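Local coordinates for ribosome-inactivating protein 3 (Zea mays, PDB 2PQI), which is a maize member of the plant ribosome-inactivating protein family, a single chain in which a mixed beta-sheet is packed with helices, at residues A[127-130]-A[131-135]; A[147-150]-A[151-155]; A[156-159]-A[160-164]; A[216-220]-A[221-225]. All coordinates share one frame; numbering follows the deposited sequence.

Contact 1: A[127-130]-A[131-135]; sequences AEMT and RAVND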
loop_
_atom_site.group_PDB
_atom_site.type_symbol
_atom_site.label_atom_id
_atom_site.label_comp_id
_atom_site.label_asym_id
_atom_site.label_seq_id
_atom_site.Cartn_x
_atom_site.Cartn_y
_atom_site.Cartn_z
ATOM N N ALA A 127 -14.450 -0.648 9.105
ATOM C CA ALA A 127 -15.208 0.595 9.281
ATOM C C ALA A 127 -14.417 1.767 8.722
ATOM O O ALA A 127 -14.942 2.575 7.963
ATOM C CB ALA A 127 -15.523 0.821 10.769
ATOM N N GLU A 128 -13.150 1.851 9.110
ATOM C CA GLU A 128 -12.268 2.896 8.623
ATOM C C GLU A 128 -12.238 2.872 7.086
ATOM O O GLU A 128 -12.377 3.911 6.425
ATOM C CB GLU A 128 -10.864 2.673 9.156
ATOM C CG GLU A 128 -10.720 2.827 10.664
ATOM C CD GLU A 128 -11.261 4.152 11.190
ATOM O OE1 GLU A 128 -11.139 5.192 10.493
ATOM O OE2 GLU A 128 -11.797 4.146 12.317
ATOM N N MET A 129 -12.064 1.676 6.525
ATOM C CA MET A 129 -12.028 1.512 5.076
ATOM C C MET A 129 -13.328 1.984 4.444
ATOM O O MET A 129 -13.311 2.645 3.401
ATOM C CB MET A 129 -11.773 0.047 4.699
ATOM C CG MET A 129 -11.603 -0.171 3.180
ATOM S SD MET A 129 -10.984 -1.797 2.752
ATOM C CE MET A 129 -9.223 -1.577 2.945
ATOM N N THR A 130 -14.450 1.651 5.079
ATOM C CA THR A 130 -15.762 2.053 4.575
ATOM C C THR A 130 -15.899 3.576 4.619
ATOM O O THR A 130 -16.306 4.212 3.634
ATOM C CB THR A 130 -16.879 1.414 5.410
ATOM O OG1 THR A 130 -16.692 -0.011 5.456
ATOM C CG2 THR A 130 -18.243 1.715 4.793
ATOM N N ARG A 131 -15.551 4.172 5.756
ATOM C CA ARG A 131 -15.633 5.620 5.879
ATOM C C ARG A 131 -14.719 6.309 4.861
ATOM O O ARG A 131 -15.126 7.268 4.204
ATOM C CB ARG A 131 -15.274 6.068 7.305
ATOM C CG ARG A 131 -16.360 5.770 8.339
ATOM C CD ARG A 131 -16.109 6.465 9.682
ATOM N NE ARG A 131 -15.086 5.815 10.503
ATOM C CZ ARG A 131 -15.300 4.748 11.273
ATOM N NH1 ARG A 131 -16.509 4.200 11.336
ATOM N NH2 ARG A 131 -14.303 4.225 11.981
ATOM N N ALA A 132 -13.493 5.810 4.713
ATOM C CA ALA A 132 -12.545 6.407 3.768
ATOM C C ALA A 132 -13.043 6.402 2.320
ATOM O O ALA A 132 -12.968 7.429 1.623
ATOM C CB ALA A 132 -11.199 5.692 3.856
ATOM N N VAL A 133 -13.542 5.249 1.872
ATOM C CA VAL A 133 -14.049 5.118 0.512
ATOM C C VAL A 133 -15.202 6.082 0.247
ATOM O O VAL A 133 -15.180 6.838 -0.738
ATOM C CB VAL A 133 -14.566 3.680 0.212
ATOM C CG1 VAL A 133 -15.183 3.640 -1.191
ATOM C CG2 VAL A 133 -13.428 2.656 0.339
ATOM N N ASN A 134 -16.205 6.066 1.124
ATOM C CA ASN A 134 -17.369 6.933 0.933
ATOM C C ASN A 134 -16.984 8.392 0.889
ATOM O O ASN A 134 -17.511 9.147 0.079
ATOM C CB ASN A 134 -18.412 6.688 2.027
ATOM C CG ASN A 134 -19.071 5.327 1.903
ATOM O OD1 ASN A 134 -19.571 4.773 2.884
ATOM N ND2 ASN A 134 -19.083 4.782 0.691
ATOM N N ASP A 135 -16.055 8.783 1.751
ATOM C CA ASP A 135 -15.606 10.165 1.787
ATOM C C ASP A 135 -14.800 10.531 0.539
ATOM O O ASP A 135 -15.065 11.556 -0.092
ATOM C CB ASP A 135 -14.788 10.418 3.060
ATOM C CG ASP A 135 -15.663 10.802 4.251
ATOM O OD1 ASP A 135 -16.008 11.999 4.371
ATOM O OD2 ASP A 135 -16.017 9.913 5.060
#
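An i to i+3 salt bridge between Glu128 and Arg131 marks the outer side of helix 126-137, whose other side packs on helix 149-165. Glu128 OE2 and Arg131 NH2 stand 2.5 Å apart, a short bond that is also bent, with 136° at the hydrogen. The guanidinium offers its edge, so OE2 lies close to the plane of Arg131, but NH2 comes down on OE2 from above the carboxylate. The two flat groups are turned 76° against each other. Arg131 gets there by doubling back at chi3 (-77°), which folds its head back over the previous turn. That bend also lays one guanidinium face over Ala127 O, and NH1 comes to 3.6 Å from Ala127 CB.

Further along, Thr130 and Asn134 run side by side, with Thr130 CG2 3.8 Å from Asn134 OD1. Their polar ends are engaged outside this turn: Thr130 OG1 with the Arg126 carbonyl and Asn134 ND2 with Thr59 OG1. On the buried side Val133 CG2 leans against the Met129 carbonyl, 3.1 Å from Met129 O, and lies 4.4 Å from Met129 CG. Underneath runs the regular alpha-helical ladder, from Arg131 N to Ala127 O (2.8 Å) through to Asn134 N on Thr130 O (3.1 Å).

Glu128 has a second cation at its other oxygen, where Lys155 of helix 149-165 pairs with OE1. One carboxylate thus answers two positive groups, which would be expected to favour its ionised form and links Arg131, through Glu128, to Lys155.

Contact 2: A[147-150]-A[151-155]; sequences ADTK and SKLVK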
loop_
_atom_site.group_PDB
_atom_site.type_symbol
_atom_site.label_atom_id
_atom_site.label_comp_id
_atom_site.label_asym_id
_atom_site.label_seq_id
_atom_site.Cartn_x
_atom_site.Cartn_y
_atom_site.Cartn_z
ATOM N N ALA A 147 -7.307 18.502 4.139
ATOM C CA ALA A 147 -7.023 17.075 4.062
ATOM C C ALA A 147 -7.246 16.395 5.410
ATOM O O ALA A 147 -6.294 16.079 6.122
ATOM C CB ALA A 147 -5.600 16.842 3.578
ATOM N N ASP A 148 -8.510 16.196 5.770
ATOM C CA ASP A 148 -8.956 14.925 6.326
ATOM C C ASP A 148 -8.992 13.876 5.225
ATOM O O ASP A 148 -9.267 12.702 5.471
ATOM C CB ASP A 148 -10.343 15.072 6.957
ATOM C CG ASP A 148 -10.354 14.715 8.430
ATOM O OD1 ASP A 148 -10.874 13.633 8.777
ATOM O OD2 ASP A 148 -9.842 15.515 9.241
ATOM N N THR A 149 -8.708 14.319 4.006
ATOM C CA THR A 149 -8.598 13.431 2.866
ATOM C C THR A 149 -7.213 12.810 2.883
ATOM O O THR A 149 -7.005 11.748 2.307
ATOM C CB THR A 149 -8.855 14.166 1.520
ATOM O OG1 THR A 149 -7.665 14.157 0.732
ATOM C CG2 THR A 149 -9.288 15.599 1.749
ATOM N N LYS A 150 -6.271 13.464 3.557
ATOM C CA LYS A 150 -4.925 12.922 3.682
ATOM C C LYS A 150 -5.071 11.752 4.648
ATOM O O LYS A 150 -4.469 10.685 4.482
ATOM C CB LYS A 150 -3.973 13.946 4.300
ATOM C CG LYS A 150 -3.539 15.068 3.393
ATOM C CD LYS A 150 -2.527 15.954 4.099
ATOM C CE LYS A 150 -1.958 17.010 3.149
ATOM N NZ LYS A 150 -0.800 17.786 3.718
ATOM N N SER A 151 -5.894 11.974 5.666
ATOM C CA SER A 151 -6.147 10.980 6.702
ATOM C C SER A 151 -6.852 9.739 6.144
ATOM O O SER A 151 -6.566 8.615 6.550
ATOM C CB SER A 151 -6.978 11.615 7.831
ATOM O OG SER A 151 -8.160 10.874 8.078
ATOM N N LYS A 152 -7.777 9.948 5.217
ATOM C CA LYS A 152 -8.494 8.837 4.605
ATOM C C LYS A 152 -7.583 8.082 3.642
ATOM O O LYS A 152 -7.721 6.875 3.455
ATOM C CB LYS A 152 -9.727 9.361 3.855
ATOM C CG LYS A 152 -10.832 9.859 4.764
ATOM C CD LYS A 152 -11.394 8.688 5.548
ATOM C CE LYS A 152 -12.490 9.095 6.522
ATOM N NZ LYS A 152 -11.920 9.668 7.767
ATOM N N LEU A 153 -6.640 8.806 3.046
ATOM C CA LEU A 153 -5.711 8.222 2.096
ATOM C C LEU A 153 -4.625 7.395 2.746
ATOM O O LEU A 153 -4.200 6.379 2.212
ATOM C CB LEU A 153 -5.093 9.326 1.236
ATOM C CG LEU A 153 -6.015 9.813 0.113
ATOM C CD1 LEU A 153 -5.508 11.123 -0.439
ATOM C CD2 LEU A 153 -6.091 8.750 -0.981
ATOM N N VAL A 154 -4.175 7.816 3.910
ATOM C CA VAL A 154 -3.116 7.102 4.592
ATOM C C VAL A 154 -3.585 5.745 5.141
ATOM O O VAL A 154 -2.789 4.813 5.278
ATOM C CB VAL A 154 -2.537 7.979 5.738
ATOM C CG1 VAL A 154 -3.494 7.985 6.931
ATOM C CG2 VAL A 154 -1.126 7.490 6.114
ATOM N N LYS A 155 -4.880 5.647 5.446
ATOM C CA LYS A 155 -5.474 4.425 5.983
ATOM C C LYS A 155 -5.562 3.376 4.887
ATOM O O LYS A 155 -5.328 2.182 5.116
ATOM C CB LYS A 155 -6.891 4.703 6.492
ATOM C CG LYS A 155 -7.017 5.603 7.718
ATOM C CD LYS A 155 -8.458 6.087 7.832
ATOM C CE LYS A 155 -8.697 7.014 9.022
ATOM N NZ LYS A 155 -8.564 6.353 10.349
#
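Leu153 turns its CG anti to the carbonyl carbon (chi1 -79°), which puts CG by Thr149 O in the first turn of helix 149-165; chi2 (165°) then lays CD1 beside the Thr149 side chain. Leu153 CD1 is 3.9 Å from Thr149 OG1. The same Leu153 CD1 rests 3.2 Å from Thr149 O. Lys152 takes a similar first torsion on the neighbouring face, placing its CG 3.3 Å from Asp148 O.

Asp148 immediately precedes the helix, and its carbonyl is the one the opening turn closes on. Lys152 N donates to Asp148 O at 3.1 Å, arriving well above the carbonyl plane, and Ser151 OG adds a weak bond to the same oxygen. The next rung, from Leu153 N to Thr149 O, is likewise met from above the plane, whereas Val154 N to Lys150 O is shorter and straighter, as if the helix settles over its first residues. A negative charge before a helix start would tend to suit the helix dipole.

Leu153 also packs on Phe106, Leu104 and Leu136, and Val154 on helix 110-114, so the apolar side of this turn faces inward. The extended Lys150 chain runs past Phe106, its NZ in a weak bond to Asp112 O. At the loose end of the turn the Asp148 side chain is poorly ordered, and its OD1 stays 4.2 Å from Lys152 NZ, beyond a salt bridge.

Contact 3: A[156-159]-A[160-164]; sequences LVVM and VCEGL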
loop_
_atom_site.group_PDB
_atom_site.type_symbol
_atom_site.label_atom_id
_atom_site.label_comp_id
_atom_site.label_asym_id
_atom_site.label_seq_id
_atom_site.Cartn_x
_atom_site.Cartn_y
_atom_site.Cartn_z
ATOM N N LEU A 156 -5.931 3.831 3.698
ATOM C CA LEU A 156 -6.061 2.945 2.555
ATOM C C LEU A 156 -4.679 2.493 2.122
ATOM O O LEU A 156 -4.468 1.325 1.770
ATOM C CB LEU A 156 -6.753 3.679 1.415
ATOM C CG LEU A 156 -8.204 4.042 1.716
ATOM C CD1 LEU A 156 -8.826 4.696 0.513
ATOM C CD2 LEU A 156 -8.980 2.783 2.077
ATOM N N VAL A 157 -3.748 3.442 2.161
ATOM C CA VAL A 157 -2.355 3.211 1.798
ATOM C C VAL A 157 -1.759 2.066 2.631
ATOM O O VAL A 157 -1.132 1.143 2.098
ATOM C CB VAL A 157 -1.551 4.517 2.010
ATOM C CG1 VAL A 157 -0.116 4.217 2.410
ATOM C CG2 VAL A 157 -1.609 5.351 0.742
ATOM N N VAL A 158 -1.984 2.124 3.938
ATOM C CA VAL A 158 -1.466 1.113 4.848
ATOM C C VAL A 158 -2.205 -0.235 4.792
ATOM O O VAL A 158 -1.580 -1.305 4.852
ATOM C CB VAL A 158 -1.496 1.634 6.283
ATOM C CG1 VAL A 158 -0.875 0.610 7.218
ATOM C CG2 VAL A 158 -0.773 2.975 6.342
ATOM N N MET A 159 -3.527 -0.166 4.674
ATOM C CA MET A 159 -4.361 -1.358 4.601
ATOM C C MET A 159 -4.170 -2.087 3.278
ATOM O O MET A 159 -4.070 -3.314 3.248
ATOM C CB MET A 159 -5.834 -0.993 4.794
ATOM C CG MET A 159 -6.230 -0.747 6.241
ATOM S SD MET A 159 -8.017 -0.700 6.476
ATOM C CE MET A 159 -8.400 0.929 5.837
ATOM N N VAL A 160 -4.120 -1.333 2.184
ATOM C CA VAL A 160 -3.906 -1.928 0.878
ATOM C C VAL A 160 -2.439 -2.051 0.452
ATOM O O VAL A 160 -1.916 -3.159 0.321
ATOM C CB VAL A 160 -4.687 -1.160 -0.207
ATOM C CG1 VAL A 160 -4.432 -1.799 -1.574
ATOM C CG2 VAL A 160 -6.194 -1.171 0.119
ATOM N N CYS A 161 -1.767 -0.931 0.232
ATOM C CA CYS A 161 -0.377 -0.995 -0.212
ATOM C C CYS A 161 0.570 -1.736 0.735
ATOM O O CYS A 161 1.286 -2.650 0.314
ATOM C CB CYS A 161 0.162 0.406 -0.479
ATOM S SG CYS A 161 -0.745 1.306 -1.738
ATOM N N GLU A 162 0.581 -1.363 2.010
ATOM C CA GLU A 162 1.478 -2.031 2.934
ATOM C C GLU A 162 1.027 -3.465 3.225
ATOM O O GLU A 162 1.856 -4.346 3.473
ATOM C CB GLU A 162 1.616 -1.212 4.217
ATOM C CG GLU A 162 1.995 0.245 3.968
ATOM C CD GLU A 162 3.445 0.460 3.535
ATOM O OE1 GLU A 162 4.120 -0.501 3.107
ATOM O OE2 GLU A 162 3.913 1.617 3.610
ATOM N N GLY A 163 -0.281 -3.702 3.172
ATOM C CA GLY A 163 -0.796 -5.035 3.411
ATOM C C GLY A 163 -0.295 -5.967 2.326
ATOM O O GLY A 163 0.107 -7.101 2.604
ATOM N N LEU A 164 -0.317 -5.500 1.080
ATOM C CA LEU A 164 0.184 -6.317 -0.021
ATOM C C LEU A 164 1.684 -6.576 0.119
ATOM O O LEU A 164 2.166 -7.642 -0.237
ATOM C CB LEU A 164 -0.073 -5.628 -1.361
ATOM C CG LEU A 164 -1.525 -5.468 -1.811
ATOM C CD1 LEU A 164 -1.604 -4.533 -3.012
ATOM C CD2 LEU A 164 -2.100 -6.834 -2.132
#
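Val157 O is the pivot of the contact: it takes the N-H of Glu162, five residues on, at 3.0 Å and in the carbonyl plane. That i to i+5 bond is the signature of a pi-type turn, a widening in the middle of helix 149-165. One step earlier the spacing is still alpha-helical, with Val160 N on Leu156 O at 2.7 Å. Cys161 CB crowds the same Val157 oxygen at 3.0 Å.

Side chains follow the backbone. Glu162 points CG anti to its own carbonyl carbon (chi1 -52°), and the chain then folds at chi2 against the previous turn, CG lying 3.7 Å from Val158 CA. Val160 sets CB 3.2 Å from Leu156 O.

Farther out, the carboxylate of Glu162 is held at both oxygens, OE2 by Tyr110 OH and OE1 by Arg165 NH1. Tyr110 also packs on Val157 and Val158, while Val160 lies on Leu66 and Ile68 of strand 63-69.

The widened turn probably shifts where Glu162 leaves the helix, and its two polar partners fix the rotation of a carboxylate in the buried middle of the protein.

Contact 4: A[216-220]-A[221-225]; sequences DMQKL and GIKDK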
loop_
_atom_site.group_PDB
_atom_site.type_symbol
_atom_site.label_atom_id
_atom_site.label_comp_id
_atom_site.label_asym_id
_atom_site.label_seq_id
_atom_site.Cartn_x
_atom_site.Cartn_y
_atom_site.Cartn_z
ATOM N N ASP A 216 21.225 -2.352 9.619
ATOM C CA ASP A 216 20.001 -1.632 9.256
ATOM C C ASP A 216 18.815 -2.560 9.510
ATOM O O ASP A 216 17.672 -2.125 9.617
ATOM C CB ASP A 216 20.009 -1.224 7.777
ATOM C CG ASP A 216 21.122 -0.253 7.439
ATOM O OD1 ASP A 216 21.247 0.106 6.252
ATOM O OD2 ASP A 216 21.873 0.153 8.351
ATOM N N MET A 217 19.103 -3.851 9.594
ATOM C CA MET A 217 18.077 -4.845 9.846
ATOM C C MET A 217 18.030 -5.174 11.330
ATOM O O MET A 217 16.957 -5.293 11.908
ATOM C CB MET A 217 18.369 -6.099 9.036
ATOM C CG MET A 217 18.156 -5.908 7.568
ATOM S SD MET A 217 16.442 -5.477 7.263
ATOM C CE MET A 217 16.624 -3.818 6.574
ATOM N N GLN A 218 19.201 -5.321 11.939
ATOM C CA GLN A 218 19.285 -5.627 13.364
ATOM C C GLN A 218 18.518 -4.539 14.115
ATOM O O GLN A 218 17.688 -4.819 14.976
ATOM C CB GLN A 218 20.750 -5.636 13.831
ATOM C CG GLN A 218 21.738 -6.398 12.931
ATOM C CD GLN A 218 21.906 -7.873 13.293
ATOM O OE1 GLN A 218 22.673 -8.597 12.649
ATOM N NE2 GLN A 218 21.194 -8.320 14.322
ATOM N N LYS A 219 18.794 -3.291 13.765
ATOM C CA LYS A 219 18.142 -2.160 14.406
ATOM C C LYS A 219 16.628 -2.130 14.283
ATOM O O LYS A 219 15.956 -1.479 15.083
ATOM C CB LYS A 219 18.730 -0.858 13.877
ATOM C CG LYS A 219 20.009 -0.487 14.592
ATOM C CD LYS A 219 19.753 -0.098 16.036
ATOM C CE LYS A 219 21.045 0.230 16.764
ATOM N NZ LYS A 219 20.747 0.669 18.151
ATOM N N LEU A 220 16.087 -2.833 13.293
ATOM C CA LEU A 220 14.642 -2.874 13.108
ATOM C C LEU A 220 14.034 -4.111 13.756
ATOM O O LEU A 220 12.816 -4.291 13.737
ATOM C CB LEU A 220 14.285 -2.850 11.620
ATOM C CG LEU A 220 14.434 -1.504 10.894
ATOM C CD1 LEU A 220 14.167 -1.685 9.406
ATOM C CD2 LEU A 220 13.469 -0.488 11.488
ATOM N N GLY A 221 14.887 -4.954 14.330
ATOM C CA GLY A 221 14.407 -6.164 14.970
ATOM C C GLY A 221 14.322 -7.333 14.010
ATOM O O GLY A 221 13.618 -8.307 14.272
ATOM N N ILE A 222 15.043 -7.232 12.895
ATOM C CA ILE A 222 15.066 -8.274 11.873
ATOM C C ILE A 222 16.464 -8.907 11.894
ATOM O O ILE A 222 17.414 -8.366 11.313
ATOM C CB ILE A 222 14.791 -7.663 10.476
ATOM C CG1 ILE A 222 13.635 -6.653 10.566
ATOM C CG2 ILE A 222 14.440 -8.768 9.485
ATOM C CD1 ILE A 222 13.271 -6.004 9.256
ATOM N N LYS A 223 16.584 -10.057 12.556
ATOM C CA LYS A 223 17.872 -10.731 12.699
ATOM C C LYS A 223 18.597 -11.153 11.436
ATOM O O LYS A 223 19.789 -10.854 11.263
ATOM C CB LYS A 223 17.737 -11.943 13.617
ATOM C CG LYS A 223 18.088 -11.659 15.077
ATOM C CD LYS A 223 16.939 -11.026 15.879
ATOM C CE LYS A 223 16.628 -9.593 15.461
ATOM N NZ LYS A 223 17.782 -8.678 15.665
ATOM N N ASP A 224 17.895 -11.849 10.551
ATOM C CA ASP A 224 18.529 -12.324 9.329
ATOM C C ASP A 224 17.550 -12.458 8.181
ATOM O O ASP A 224 16.428 -11.966 8.255
ATOM C CB ASP A 224 19.191 -13.667 9.600
ATOM C CG ASP A 224 18.319 -14.573 10.436
ATOM O OD1 ASP A 224 17.155 -14.804 10.048
ATOM O OD2 ASP A 224 18.790 -15.051 11.489
ATOM N N LYS A 225 17.970 -13.150 7.125
ATOM C CA LYS A 225 17.124 -13.315 5.951
ATOM C C LYS A 225 15.890 -14.170 6.202
ATOM O O LYS A 225 14.864 -13.991 5.552
ATOM C CB LYS A 225 17.951 -13.861 4.776
ATOM C CG LYS A 225 17.815 -15.338 4.493
ATOM C CD LYS A 225 17.377 -15.592 3.036
ATOM C CE LYS A 225 18.536 -15.995 2.133
ATOM N NZ LYS A 225 18.040 -16.610 0.866
#
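Met217 and Ile222 cross obliquely where helix 215-218 gives way to the loop, the thioether laid against the tip of the isoleucine: Met217 SD is 3.8 Å from Ile222 CD1. Met217 reaches it by folding at chi2 (-61°), while Ile222 keeps CD1 extended beyond CG1. Nearer the backbone, Met217 CB sits 3.4 Å from Ile222 O. Leu220 approaches Ile222 lower down, CB to CG1 at 4.0 Å, so the isoleucine is touched by two residues of the preceding turn. It also packs on Ala228 and Ile231 of helix 225-231 and on Gln192, and Met217 continues onto Ile199, Ala202 and Trp206 of helix 196-208.

A second, polar pair lies on the outer side. Gln218 and Lys223 cross at about a right angle, with Gln218 NE2 3.7 Å from Lys223 NZ, two donors that merely pass each other. Lys223 curls back through successive bends to get there.

Backbone bonds underlie these orientations. Ile222 N bonds to Met217 O at 2.9 Å, and Gly221 N to Gln218 O at 2.9 Å, within a type I beta turn from Gln218 to Gly221. Met217 O is gripped twice, because Leu220 N reaches it from the opposite face. Gly221 has positive phi (89°), a conformation that suits glycine, beside the Leu220 carbonyl. Three residues later Asp224, at the N-cap of helix 225-231, caps Glu227 N with OD1.

The two bonds from Ile222 N and Gly221 N, with Gly221 at positive phi, make a Schellman motif ending helix 215-218, and Met217 with Ile222 is the hydrophobic pair that commonly accompanies it.

Contact 3 is the core of the set, its centre about 3 Å from the chain's centre; contacts 1 and 2 are partly buried toward one end, and contact 4, also partly buried, lies farthest out, its centre about 22 Å from the chain's centre. Contacts 2 and 3 are successive parts of helix 149-165, and contact 1 on helix 126-137 packs along both: Met129 CB meets Met159 CE at 3.7 Å. Chemistry follows place. Charged groups pair at the outer side of contact 1, a loosely ordered helix start marks contact 2, contact 3 buries a carboxylate among apolar side chains, and contact 4 joins backbone capping bonds to an apolar Met217-Ile222 pair.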